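Side-chain contacts in cytokinin riboside 5'-monophosphate phosphoribohydrolase (Corynebacterium glutamicum, PDB 5WQ3), which belongs to the LOG family of the SLOG clan, whose members have a Rossmann-like fold with a parallel sheet flanked by helices: residues 220-223 and 224-227; 203-206 and 207-211; 238-241 and 242-246; 55-58 and 59-63. All blocks are in the same frame, centred on the assembly; numbering follows the deposited sequence. Where two conformers were deposited one is given.

Contact 1: residues 220-223 and 224-227; sequences MIDE and KDVD
The Asp225 carboxylate takes the backbone N-H of Asp222 from above its plane. The donor stands 48° out of that plane, and Asp222 N lies 2.9 Å from Asp225 OD2. Asp225 CG sits beside its own backbone N (chi1 -51°), which turns the carboxylate back along the chain toward Asp222. Gln187 also bonds to OD2, so this oxygen is held twice. Two more carboxylates, of Glu223 and Asp227, are close by and are turned 50° against each other. Glu223 OE1 is 4.1 Å from Asp227 OD2. These like charges are probably eased by Arg212, which forms a salt bridge with Asp227 OD1 and a long, weak ion pair with Glu223.

The segments hold the loop after helix 201-216 and the short helix 223-227. A side chain here bonds to a backbone N-H three residues earlier, as in one half of a capping box. Asp225 N returns a weak bond to Asp222 O. Glu223 O accepts two N-H groups. Asp227 N lies 2.9 Å from Glu223 O, in the carbonyl plane. Val226 N lies 3.3 Å from Glu223 O, above that plane. On the inner side, Ile221 and Val226 cross at about a right angle. Ile221 CD1 is 4.0 Å from Val226 CB, and both side chains also rest on Ile211 of helix 201-216.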
ATOM      1  N   MET C 220      75.512  18.971 -10.772  1.00 34.06           N
ATOM      2  CA  MET C 220      74.440  19.443  -9.878  1.00 33.96           C
ATOM      3  C   MET C 220      74.802  19.184  -8.405  1.00 35.89           C
ATOM      4  O   MET C 220      74.383  19.918  -7.494  1.00 38.46           O
ATOM      5  CB  MET C 220      73.163  18.662 -10.146  1.00 38.02           C
ATOM      6  CG  MET C 220      72.638  18.612 -11.594  1.00 42.01           C
ATOM      7  SD  MET C 220      72.040  20.199 -12.080  1.00 43.59           S
ATOM      8  CE  MET C 220      71.525  20.007 -13.781  1.00 48.80           C
ATOM      9  N   ILE C 221      75.487  18.062  -8.175  1.00 33.06           N
ATOM     10  CA  ILE C 221      76.031  17.714  -6.858  1.00 35.04           C
ATOM     11  C   ILE C 221      77.497  17.368  -7.030  1.00 36.99           C
ATOM     12  O   ILE C 221      77.960  17.156  -8.138  1.00 33.81           O
ATOM     13  CB  ILE C 221      75.334  16.490  -6.261  1.00 31.47           C
ATOM     14  CG1 ILE C 221      75.748  15.231  -7.004  1.00 28.66           C
ATOM     15  CG2 ILE C 221      73.810  16.703  -6.206  1.00 31.69           C
ATOM     16  CD1 ILE C 221      75.021  14.003  -6.582  1.00 26.79           C
ATOM     17  N   ASP C 222      78.219  17.277  -5.929  1.00 42.34           N
ATOM     18  CA  ASP C 222      79.548  16.683  -5.982  1.00 43.20           C
ATOM     19  C   ASP C 222      79.455  15.260  -5.593  1.00 41.10           C
ATOM     20  O   ASP C 222      78.515  14.804  -4.938  1.00 38.78           O
ATOM     21  CB  ASP C 222      80.521  17.431  -5.117  1.00 47.08           C
ATOM     22  CG  ASP C 222      80.609  18.873  -5.524  1.00 50.83           C
ATOM     23  OD1 ASP C 222      80.572  19.142  -6.744  1.00 55.20           O
ATOM     24  OD2 ASP C 222      80.665  19.738  -4.645  1.00 54.48           O
ATOM     25  N   GLU C 223      80.430  14.528  -6.060  1.00 45.01           N
ATOM     26  CA  GLU C 223      80.375  13.116  -5.954  1.00 45.82           C
ATOM     27  C   GLU C 223      80.346  12.600  -4.524  1.00 37.14           C
ATOM     28  O   GLU C 223      79.747  11.560  -4.267  1.00 34.37           O
ATOM     29  CB  GLU C 223      81.525  12.485  -6.689  1.00 48.12           C
ATOM     30  CG  GLU C 223      81.184  11.069  -7.052  1.00 52.96           C
ATOM     31  CD  GLU C 223      82.291  10.418  -7.832  1.00 61.97           C
ATOM     32  OE1 GLU C 223      82.096   9.241  -8.204  1.00 65.36           O
ATOM     33  OE2 GLU C 223      83.346  11.077  -8.044  1.00 62.40           O
ATOM     34  N   LYS C 224      80.964  13.298  -3.605  1.00 33.82           N
ATOM     35  CA  LYS C 224      80.916  12.863  -2.230  1.00 40.68           C
ATOM     36  C   LYS C 224      79.468  12.996  -1.637  1.00 39.88           C
ATOM     37  O   LYS C 224      79.076  12.243  -0.749  1.00 36.03           O
ATOM     38  CB  LYS C 224      81.910  13.680  -1.413  1.00 44.89           C
ATOM     39  CG  LYS C 224      81.587  15.151  -1.401  1.00 51.17           C
ATOM     40  CD  LYS C 224      82.367  15.920  -0.350  1.00 55.71           C
ATOM     41  CE  LYS C 224      83.657  16.452  -0.947  1.00 62.54           C
ATOM     42  NZ  LYS C 224      84.604  16.737   0.157  1.00 64.47           N
ATOM     43  N   ASP C 225      78.685  13.959  -2.132  1.00 37.91           N
ATOM     44  CA  ASP C 225      77.268  14.117  -1.688  1.00 41.55           C
ATOM     45  C   ASP C 225      76.400  12.838  -1.906  1.00 37.01           C
ATOM     46  O   ASP C 225      75.388  12.660  -1.210  1.00 38.57           O
ATOM     47  CB  ASP C 225      76.581  15.279  -2.386  1.00 40.08           C
ATOM     48  CG  ASP C 225      77.363  16.566  -2.302  1.00 45.94           C
ATOM     49  OD1 ASP C 225      78.084  16.709  -1.308  1.00 44.29           O
ATOM     50  OD2 ASP C 225      77.244  17.425  -3.223  1.00 44.06           O
ATOM     51  N   VAL C 226      76.798  11.999  -2.869  1.00 30.61           N
ATOM     52  CA  VAL C 226      76.168  10.736  -3.108  1.00 30.99           C
ATOM     53  C   VAL C 226      76.970   9.538  -2.569  1.00 32.85           C
ATOM     54  O   VAL C 226      76.400   8.602  -2.038  1.00 33.23           O
ATOM     55  CB  VAL C 226      75.802  10.578  -4.617  1.00 34.78           C
ATOM     56  CG1 VAL C 226      77.030  10.513  -5.529  1.00 35.39           C
ATOM     57  CG2 VAL C 226      74.916   9.364  -4.843  1.00 37.14           C
ATOM     58  N   ASP C 227      78.292   9.559  -2.691  1.00 36.13           N
ATOM     59  CA  ASP C 227      79.145   8.464  -2.164  1.00 38.26           C
ATOM     60  C   ASP C 227      79.027   8.237  -0.683  1.00 33.21           C
ATOM     61  O   ASP C 227      79.313   7.160  -0.236  1.00 34.53           O
ATOM     62  CB  ASP C 227      80.635   8.747  -2.430  1.00 46.09           C
ATOM     63  CG  ASP C 227      81.051   8.413  -3.844  1.00 50.51           C
ATOM     64  OD1 ASP C 227      80.184   7.991  -4.636  1.00 54.46           O
ATOM     65  OD2 ASP C 227      82.244   8.578  -4.161  1.00 63.45           O
TER

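Contact 2: residues 203-206 and 207-211; sequences FWAG and LVDWI
Helix 201-216 follows strand 196-199 of the parallel sheet, and this contact is one stretch of that helix. Its main side-chain touch is between Trp204 and Leu207, three residues apart. The two lie side by side and point the same way. Leu207 CD2 meets the six-membered ring of Trp204 at its edge, near the ring plane. Leu207 CD2 is 3.8 Å from Trp204 CZ3 and 3.9 Å from Trp204 CE3. Leu207 CG stands opposite its own backbone N (chi1 -179°), and the CD2 branch is the one that reaches the indole. One face of the same indole is met by its chain neighbour Phe203, through CD2 toward the rim.

The backbone ties the turns together. Trp204 O accepts Val208 N at 3.1 Å, and Leu207 N adds a weak bond to the same oxygen. Val208 CG2 packs 3.6 Å from Trp204 O. Asp209 N bonds to Ala205 O at 2.8 Å. Trp210 N reaches Gly206 O at 3.2 Å.

Trp204 is buried. It packs on Leu176 and Leu179 of helix 173-188 and on Leu198 of the strand, and its NE1 makes a weak hydrogen bond to Ile199 O. Leu207 shares Leu176, and Val208 shares Leu198. Strands 196-199 and 230-232 are adjacent and parallel, and helix 201-216 lies in the connection between them: a beta-alpha-beta crossover, as in Rossmann-like folds.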
ATOM      1  N   PHE C 203      66.103  -2.410  -4.987  1.00 23.97           N
ATOM      2  CA  PHE C 203      65.099  -1.368  -5.001  1.00 25.06           C
ATOM      3  C   PHE C 203      65.690  -0.018  -5.357  1.00 23.30           C
ATOM      4  O   PHE C 203      65.224   0.646  -6.205  1.00 23.86           O
ATOM      5  CB  PHE C 203      64.326  -1.320  -3.699  1.00 25.11           C
ATOM      6  CG  PHE C 203      63.335  -0.209  -3.641  1.00 28.44           C
ATOM      7  CD1 PHE C 203      62.071  -0.384  -4.097  1.00 28.24           C
ATOM      8  CD2 PHE C 203      63.686   1.014  -3.139  1.00 27.30           C
ATOM      9  CE1 PHE C 203      61.177   0.634  -4.055  1.00 29.85           C
ATOM     10  CE2 PHE C 203      62.778   2.031  -3.093  1.00 27.40           C
ATOM     11  CZ  PHE C 203      61.538   1.841  -3.565  1.00 25.09           C
ATOM     12  N   TRP C 204      66.780   0.336  -4.726  1.00 25.42           N
ATOM     13  CA  TRP C 204      67.350   1.665  -4.830  1.00 22.90           C
ATOM     14  C   TRP C 204      68.275   1.871  -5.996  1.00 23.45           C
ATOM     15  O   TRP C 204      68.629   3.015  -6.317  1.00 18.85           O
ATOM     16  CB  TRP C 204      68.058   1.987  -3.523  1.00 24.20           C
ATOM     17  CG  TRP C 204      67.128   2.152  -2.334  1.00 22.08           C
ATOM     18  CD1 TRP C 204      66.999   1.318  -1.277  1.00 20.69           C
ATOM     19  CD2 TRP C 204      66.306   3.311  -2.044  1.00 23.58           C
ATOM     20  NE1 TRP C 204      66.087   1.878  -0.320  1.00 22.11           N
ATOM     21  CE2 TRP C 204      65.665   3.089  -0.794  1.00 23.47           C
ATOM     22  CE3 TRP C 204      66.045   4.511  -2.733  1.00 25.73           C
ATOM     23  CZ2 TRP C 204      64.733   4.003  -0.247  1.00 25.96           C
ATOM     24  CZ3 TRP C 204      65.130   5.427  -2.169  1.00 26.50           C
ATOM     25  CH2 TRP C 204      64.493   5.165  -0.949  1.00 24.33           C
ATOM     26  N   ALA C 205      68.687   0.786  -6.671  1.00 23.89           N
ATOM     27  CA  ALA C 205      69.823   0.915  -7.616  1.00 24.24           C
ATOM     28  C   ALA C 205      69.565   1.975  -8.690  1.00 22.19           C
ATOM     29  O   ALA C 205      70.414   2.785  -9.008  1.00 25.51           O
ATOM     30  CB  ALA C 205      70.221  -0.466  -8.291  1.00 24.54           C
ATOM     31  N   GLY C 206      68.386   1.968  -9.265  1.00 23.74           N
ATOM     32  CA  GLY C 206      68.122   2.873 -10.368  1.00 21.30           C
ATOM     33  C   GLY C 206      68.085   4.328  -9.958  1.00 22.26           C
ATOM     34  O   GLY C 206      68.475   5.218 -10.728  1.00 20.61           O
ATOM     35  N   LEU C 207      67.674   4.600  -8.716  1.00 21.46           N
ATOM     36  CA  LEU C 207      67.770   5.986  -8.280  1.00 20.64           C
ATOM     37  C   LEU C 207      69.228   6.397  -8.113  1.00 20.32           C
ATOM     38  O   LEU C 207      69.669   7.449  -8.525  1.00 22.70           O
ATOM     39  CB  LEU C 207      66.992   6.111  -6.927  1.00 19.10           C
ATOM     40  CG  LEU C 207      67.023   7.555  -6.391  1.00 19.47           C
ATOM     41  CD1 LEU C 207      66.350   8.536  -7.328  1.00 19.64           C
ATOM     42  CD2 LEU C 207      66.473   7.651  -4.951  1.00 18.63           C
ATOM     43  N   VAL C 208      69.988   5.564  -7.418  1.00 23.23           N
ATOM     44  CA  VAL C 208      71.400   5.898  -7.160  1.00 22.93           C
ATOM     45  C   VAL C 208      72.199   5.996  -8.490  1.00 24.08           C
ATOM     46  O   VAL C 208      73.032   6.869  -8.635  1.00 19.92           O
ATOM     47  CB  VAL C 208      72.012   4.900  -6.131  1.00 25.60           C
ATOM     48  CG1 VAL C 208      73.476   5.244  -5.886  1.00 31.89           C
ATOM     49  CG2 VAL C 208      71.241   4.974  -4.832  1.00 25.12           C
ATOM     50  N   ASP C 209      71.919   5.116  -9.456  0.50 25.83           N
ATOM     51  CA  ASP C 209      72.597   5.207 -10.790  0.50 26.87           C
ATOM     52  C   ASP C 209      72.286   6.543 -11.503  0.50 26.70           C
ATOM     53  O   ASP C 209      73.164   7.207 -12.079  0.50 27.71           O
ATOM     54  CB  ASP C 209      72.204   4.032 -11.686  0.50 26.00           C
ATOM     55  CG  ASP C 209      72.506   2.659 -11.058  0.50 28.51           C
ATOM     56  OD1 ASP C 209      73.399   2.547 -10.198  0.50 33.43           O
ATOM     57  OD2 ASP C 209      71.849   1.664 -11.421  0.50 31.31           O
ATOM     58  N   TRP C 210      71.033   6.965 -11.457  1.00 27.84           N
ATOM     59  CA  TRP C 210      70.671   8.229 -12.070  1.00 25.93           C
ATOM     60  C   TRP C 210      71.379   9.365 -11.363  1.00 25.60           C
ATOM     61  O   TRP C 210      71.926  10.261 -11.992  1.00 27.46           O
ATOM     62  CB  TRP C 210      69.144   8.424 -12.037  1.00 25.85           C
ATOM     63  CG  TRP C 210      68.659   9.726 -12.624  1.00 25.49           C
ATOM     64  CD1 TRP C 210      68.632  10.091 -13.944  1.00 27.15           C
ATOM     65  CD2 TRP C 210      68.180  10.853 -11.892  1.00 23.57           C
ATOM     66  NE1 TRP C 210      68.149  11.365 -14.075  1.00 27.54           N
ATOM     67  CE2 TRP C 210      67.859  11.847 -12.817  1.00 24.46           C
ATOM     68  CE3 TRP C 210      67.972  11.088 -10.555  1.00 24.44           C
ATOM     69  CZ2 TRP C 210      67.376  13.070 -12.450  1.00 22.94           C
ATOM     70  CZ3 TRP C 210      67.477  12.313 -10.180  1.00 24.23           C
ATOM     71  CH2 TRP C 210      67.169  13.283 -11.138  1.00 24.08           C
ATOM     72  N   ILE C 211      71.366   9.352 -10.047  1.00 29.02           N
ATOM     73  CA  ILE C 211      72.043  10.419  -9.313  1.00 30.72           C
ATOM     74  C   ILE C 211      73.541  10.519  -9.731  1.00 33.14           C
ATOM     75  O   ILE C 211      74.050  11.628  -9.984  1.00 31.12           O
ATOM     76  CB  ILE C 211      71.914  10.211  -7.795  1.00 32.68           C
ATOM     77  CG1 ILE C 211      70.453  10.465  -7.340  1.00 34.93           C
ATOM     78  CG2 ILE C 211      72.851  11.164  -7.043  1.00 35.63           C
ATOM     79  CD1 ILE C 211      70.160   9.961  -5.938  1.00 31.13           C
TER

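Contact 3: residues 238-241 and 242-246; sequences AVKF and IVDAH
Backbone N-H groups of Ile242, Val243, Asp244 and Ala245 bond in turn to the carbonyls of Ala238, Val239, Lys240 and Phe241, the regular spacing of an alpha helix. The Val243 N to Val239 O bond is 2.9 Å. This spacing brings Lys240 near Asp244 and Val239 near Val243.

Lys240 and Asp244 form a salt bridge. Lys240 NZ is 2.8 Å from Asp244 OD2 and uses the syn lone pair of that oxygen, on the side of OD1. The lysine leaves the backbone nearly extended and bends only at its last torsion (chi4 -68°), which turns NZ toward OD2. Its CG also passes 3.7 Å from Asp244 OD2. Elsewhere on the helix, Val239 CG1 and Val243 CG2 come to 4.5 Å, a loose apolar touch.

Other side chains lie on the backbone of the preceding turn. Ile242 CG1 is 3.3 Å from Ala238 O, and Ala245 CB is 3.3 Å from Phe241 O.

Helix 235-246 follows strand 230-232, an outermost strand of the sheet within this chain. Ala238 and Phe241 pack on strand 196-199, and Val239 packs on helix 84-98. His246, near the end of the helix, bonds to Tyr101 OH through ND1 and to Gln164 O through NE2.

Both ends of the salt bridge are exposed, so solvent probably screens it in part. Even so, the i to i+4 pairing of opposite charges probably adds modestly to the stability of the helix.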
ATOM      1  N   ALA C 238      74.544  -1.967   8.121  1.00 20.18           N
ATOM      2  CA  ALA C 238      73.878  -0.655   8.202  1.00 21.55           C
ATOM      3  C   ALA C 238      74.143  -0.064   9.545  1.00 20.99           C
ATOM      4  O   ALA C 238      74.515   1.117   9.667  1.00 22.55           O
ATOM      5  CB  ALA C 238      72.368  -0.795   8.025  1.00 23.72           C
ATOM      6  N   VAL C 239      73.963  -0.889  10.573  1.00 19.52           N
ATOM      7  CA  VAL C 239      73.975  -0.340  11.959  1.00 19.30           C
ATOM      8  C   VAL C 239      75.428   0.002  12.324  1.00 21.83           C
ATOM      9  O   VAL C 239      75.736   1.049  12.908  1.00 21.61           O
ATOM     10  CB  VAL C 239      73.337  -1.369  12.888  1.00 18.37           C
ATOM     11  CG1 VAL C 239      73.577  -1.073  14.348  1.00 21.34           C
ATOM     12  CG2 VAL C 239      71.887  -1.520  12.530  1.00 18.13           C
ATOM     13  N   LYS C 240      76.344  -0.869  11.941  1.00 20.74           N
ATOM     14  CA  LYS C 240      77.776  -0.578  12.043  1.00 22.65           C
ATOM     15  C   LYS C 240      78.243   0.666  11.305  1.00 19.85           C
ATOM     16  O   LYS C 240      79.113   1.349  11.803  1.00 19.35           O
ATOM     17  CB  LYS C 240      78.627  -1.795  11.545  1.00 24.88           C
ATOM     18  CG  LYS C 240      80.087  -1.689  11.947  1.00 26.79           C
ATOM     19  CD  LYS C 240      80.952  -2.836  11.349  1.00 29.67           C
ATOM     20  CE  LYS C 240      82.311  -2.929  12.074  1.00 29.06           C
ATOM     21  NZ  LYS C 240      83.161  -1.748  11.798  1.00 31.97           N
ATOM     22  N   PHE C 241      77.686   0.972  10.131  1.00 20.04           N
ATOM     23  CA  PHE C 241      78.026   2.190   9.435  1.00 18.69           C
ATOM     24  C   PHE C 241      77.644   3.398  10.330  1.00 18.04           C
ATOM     25  O   PHE C 241      78.359   4.323  10.476  1.00 19.95           O
ATOM     26  CB  PHE C 241      77.247   2.217   8.165  1.00 19.73           C
ATOM     27  CG  PHE C 241      77.537   3.385   7.283  1.00 21.17           C
ATOM     28  CD1 PHE C 241      78.623   3.382   6.419  1.00 21.64           C
ATOM     29  CD2 PHE C 241      76.663   4.483   7.281  1.00 21.68           C
ATOM     30  CE1 PHE C 241      78.861   4.463   5.561  1.00 23.85           C
ATOM     31  CE2 PHE C 241      76.875   5.531   6.446  1.00 22.76           C
ATOM     32  CZ  PHE C 241      77.970   5.536   5.560  1.00 25.12           C
ATOM     33  N   ILE C 242      76.514   3.310  10.933  1.00 18.35           N
ATOM     34  CA  ILE C 242      76.004   4.391  11.839  1.00 20.20           C
ATOM     35  C   ILE C 242      76.846   4.539  13.100  1.00 20.76           C
ATOM     36  O   ILE C 242      77.361   5.622  13.410  1.00 22.19           O
ATOM     37  CB  ILE C 242      74.525   4.114  12.151  1.00 19.89           C
ATOM     38  CG1 ILE C 242      73.746   4.155  10.837  1.00 19.51           C
ATOM     39  CG2 ILE C 242      73.919   5.160  13.149  1.00 18.28           C
ATOM     40  CD1 ILE C 242      72.283   3.779  10.976  1.00 20.88           C
ATOM     41  N   VAL C 243      77.030   3.447  13.810  1.00 21.36           N
ATOM     42  CA  VAL C 243      77.935   3.422  14.963  1.00 22.28           C
ATOM     43  C   VAL C 243      79.315   4.022  14.677  1.00 22.23           C
ATOM     44  O   VAL C 243      79.818   4.903  15.414  1.00 18.16           O
ATOM     45  CB  VAL C 243      78.100   1.976  15.495  1.00 20.59           C
ATOM     46  CG1 VAL C 243      79.269   1.910  16.481  1.00 21.44           C
ATOM     47  CG2 VAL C 243      76.793   1.496  16.082  1.00 21.80           C
ATOM     48  N   ASP C 244      79.926   3.543  13.586  1.00 22.23           N
ATOM     49  CA  ASP C 244      81.216   4.006  13.210  1.00 24.20           C
ATOM     50  C   ASP C 244      81.185   5.474  12.832  1.00 25.90           C
ATOM     51  O   ASP C 244      82.095   6.225  13.174  1.00 23.38           O
ATOM     52  CB  ASP C 244      81.782   3.207  11.999  1.00 24.27           C
ATOM     53  CG  ASP C 244      82.246   1.846  12.400  1.00 28.63           C
ATOM     54  OD1 ASP C 244      82.194   1.567  13.634  1.00 26.90           O
ATOM     55  OD2 ASP C 244      82.593   1.005  11.505  1.00 32.14           O
ATOM     56  N   ALA C 245      80.155   5.900  12.119  1.00 21.72           N
ATOM     57  CA  ALA C 245      80.065   7.308  11.765  1.00 22.55           C
ATOM     58  C   ALA C 245      79.933   8.199  13.018  1.00 23.94           C
ATOM     59  O   ALA C 245      80.346   9.347  12.993  1.00 23.52           O
ATOM     60  CB  ALA C 245      78.877   7.541  10.864  1.00 24.42           C
ATOM     61  N   HIS C 246      79.383   7.690  14.103  1.00 21.89           N
ATOM     62  CA  HIS C 246      79.126   8.507  15.292  1.00 24.53           C
ATOM     63  C   HIS C 246      80.251   8.439  16.306  1.00 28.84           C
ATOM     64  O   HIS C 246      80.224   9.102  17.300  1.00 25.92           O
ATOM     65  CB  HIS C 246      77.848   8.060  15.955  1.00 24.25           C
ATOM     66  CG  HIS C 246      76.620   8.536  15.268  1.00 24.67           C
ATOM     67  ND1 HIS C 246      75.396   7.959  15.447  1.00 30.16           N
ATOM     68  CD2 HIS C 246      76.433   9.558  14.412  1.00 21.44           C
ATOM     69  CE1 HIS C 246      74.504   8.604  14.734  1.00 25.22           C
ATOM     70  NE2 HIS C 246      75.111   9.571  14.088  1.00 26.03           N
TER

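Contact 4: residues 55-58 and 59-63; sequences SEFV and AGFDA
Phe61 N donates to Phe57 O at 2.9 Å and Asp62 N to Val58 O at 2.9 Å. Ala59 N and Gly60 N make the matching bonds to Ser55 O and Glu56 O, each 3.0 Å. These four bonds belong to helix 46-64, which precedes the first strand of the Rossmann-like sheet and packs near its 145-149 edge. Glu56 OE2 accepts Arg150 N and OE1 accepts Tyr151 N, just before helix 152-162.

Further out, Ala59 CB lies 3.4 Å from Ser55 O. Gly60 is buried.

Phe57 and Phe61 lie side by side on the same helix side and point the same way. CG beside the backbone N in both residues (chi1 -75° and -68°) tilts both rings toward the start of the helix. They form an offset edge-to-face pair, with the edge of Phe57 toward the face of Phe61. The ring centroids are 5.8 Å apart and the planes are turned by 62°. The carbonyl oxygen of Phe57 also lies over one face of the Phe61 ring, 3.3 Å from Phe61 CG. Phe61 packs on Met158 and Tyr162 and makes a cation-pi contact with Lys161. The closest touch between the two rings is Phe57 CD1 to Phe61 CZ, at 3.7 Å.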
ATOM      1  N   SER C  55      52.429  26.265  18.664  1.00 17.60           N
ATOM      2  CA  SER C  55      52.026  25.243  19.640  1.00 20.22           C
ATOM      3  C   SER C  55      52.657  23.902  19.338  1.00 19.79           C
ATOM      4  O   SER C  55      53.071  23.182  20.241  1.00 20.95           O
ATOM      5  CB  SER C  55      50.474  25.125  19.629  1.00 22.69           C
ATOM      6  OG  SER C  55      49.981  24.318  20.672  1.00 26.35           O
ATOM      7  N   GLU C  56      52.714  23.566  18.068  1.00 18.20           N
ATOM      8  CA  GLU C  56      53.266  22.309  17.686  1.00 18.61           C
ATOM      9  C   GLU C  56      54.785  22.254  17.856  1.00 18.06           C
ATOM     10  O   GLU C  56      55.288  21.208  18.308  1.00 18.19           O
ATOM     11  CB  GLU C  56      52.911  22.019  16.237  1.00 22.34           C
ATOM     12  CG  GLU C  56      51.486  21.586  16.134  1.00 26.94           C
ATOM     13  CD  GLU C  56      51.232  20.603  14.978  1.00 30.29           C
ATOM     14  OE1 GLU C  56      52.045  20.470  14.001  1.00 29.30           O
ATOM     15  OE2 GLU C  56      50.147  20.027  15.056  1.00 33.17           O
ATOM     16  N   PHE C  57      55.499  23.377  17.553  1.00 16.74           N
ATOM     17  CA  PHE C  57      56.912  23.441  17.810  1.00 17.40           C
ATOM     18  C   PHE C  57      57.164  23.348  19.275  1.00 16.61           C
ATOM     19  O   PHE C  57      58.028  22.621  19.708  1.00 17.06           O
ATOM     20  CB  PHE C  57      57.601  24.668  17.181  1.00 18.20           C
ATOM     21  CG  PHE C  57      57.790  24.553  15.690  1.00 18.48           C
ATOM     22  CD1 PHE C  57      58.851  23.781  15.171  1.00 20.21           C
ATOM     23  CD2 PHE C  57      56.932  25.156  14.807  1.00 17.02           C
ATOM     24  CE1 PHE C  57      59.044  23.676  13.813  1.00 18.48           C
ATOM     25  CE2 PHE C  57      57.116  25.018  13.412  1.00 21.26           C
ATOM     26  CZ  PHE C  57      58.163  24.258  12.921  1.00 18.85           C
ATOM     27  N   VAL C  58      56.444  24.133  20.066  1.00 16.52           N
ATOM     28  CA  VAL C  58      56.648  24.074  21.500  1.00 16.16           C
ATOM     29  C   VAL C  58      56.468  22.684  22.084  1.00 16.11           C
ATOM     30  O   VAL C  58      57.348  22.180  22.746  1.00 16.73           O
ATOM     31  CB  VAL C  58      55.757  25.122  22.227  1.00 18.38           C
ATOM     32  CG1 VAL C  58      55.825  24.912  23.721  1.00 18.88           C
ATOM     33  CG2 VAL C  58      56.139  26.500  21.833  1.00 17.54           C
ATOM     34  N   ALA C  59      55.359  22.009  21.792  1.00 17.61           N
ATOM     35  CA  ALA C  59      55.062  20.660  22.279  1.00 19.47           C
ATOM     36  C   ALA C  59      56.063  19.610  21.806  1.00 17.94           C
ATOM     37  O   ALA C  59      56.415  18.663  22.565  1.00 16.26           O
ATOM     38  CB  ALA C  59      53.655  20.226  21.819  1.00 18.50           C
ATOM     39  N   GLY C  60      56.529  19.788  20.583  1.00 19.00           N
ATOM     40  CA  GLY C  60      57.505  18.852  20.031  1.00 20.45           C
ATOM     41  C   GLY C  60      58.873  19.060  20.709  1.00 20.43           C
ATOM     42  O   GLY C  60      59.493  18.082  21.181  1.00 20.99           O
ATOM     43  N   PHE C  61      59.300  20.325  20.865  1.00 20.22           N
ATOM     44  CA  PHE C  61      60.612  20.648  21.455  1.00 20.11           C
ATOM     45  C   PHE C  61      60.585  20.211  22.936  1.00 27.53           C
ATOM     46  O   PHE C  61      61.536  19.638  23.461  1.00 23.22           O
ATOM     47  CB  PHE C  61      61.014  22.155  21.373  1.00 21.71           C
ATOM     48  CG  PHE C  61      61.288  22.679  19.976  1.00 21.64           C
ATOM     49  CD1 PHE C  61      61.373  21.825  18.848  1.00 19.53           C
ATOM     50  CD2 PHE C  61      61.478  24.039  19.790  1.00 21.18           C
ATOM     51  CE1 PHE C  61      61.612  22.334  17.609  1.00 19.52           C
ATOM     52  CE2 PHE C  61      61.736  24.567  18.538  1.00 22.05           C
ATOM     53  CZ  PHE C  61      61.809  23.701  17.419  1.00 22.36           C
ATOM     54  N   ASP C  62      59.454  20.449  23.592  1.00 29.98           N
ATOM     55  CA  ASP C  62      59.278  20.061  24.960  1.00 29.37           C
ATOM     56  C   ASP C  62      59.316  18.560  25.215  1.00 28.95           C
ATOM     57  O   ASP C  62      60.007  18.113  26.086  1.00 31.21           O
ATOM     58  CB  ASP C  62      57.971  20.638  25.497  1.00 31.91           C
ATOM     59  CG  ASP C  62      58.024  20.779  26.986  1.00 33.38           C
ATOM     60  OD1 ASP C  62      58.916  21.457  27.503  1.00 29.67           O
ATOM     61  OD2 ASP C  62      57.277  20.087  27.635  1.00 39.59           O
ATOM     62  N   ALA C  63      58.598  17.800  24.434  1.00 24.41           N
ATOM     63  CA  ALA C  63      58.502  16.364  24.596  1.00 25.89           C
ATOM     64  C   ALA C  63      59.784  15.612  24.178  1.00 26.51           C
ATOM     65  O   ALA C  63      60.016  14.507  24.640  1.00 27.54           O
ATOM     66  CB  ALA C  63      57.375  15.851  23.737  1.00 22.85           C
TER

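Along the chain the order is contact 4, contact 2, contact 1, contact 3. Contacts 2 and 1 are neighbours, with centres about 13 Å apart. They lie on consecutive helices, 201-216 and 223-227, and meet where Ile211 packs on Ile221 and Val226. Contact 3 lies on helix 235-246, about 20 Å from contact 1 and 22 Å from contact 2, centre to centre. These three lie toward the end of the sheet that carries strands 196-199 and 230-232. Contact 4, on helix 46-64, is about 36 Å from contact 2, centre to centre, on the opposite side of the chain's centre near strand 145-149. The contacts thus mark helices at both ends of one seven-stranded parallel sheet.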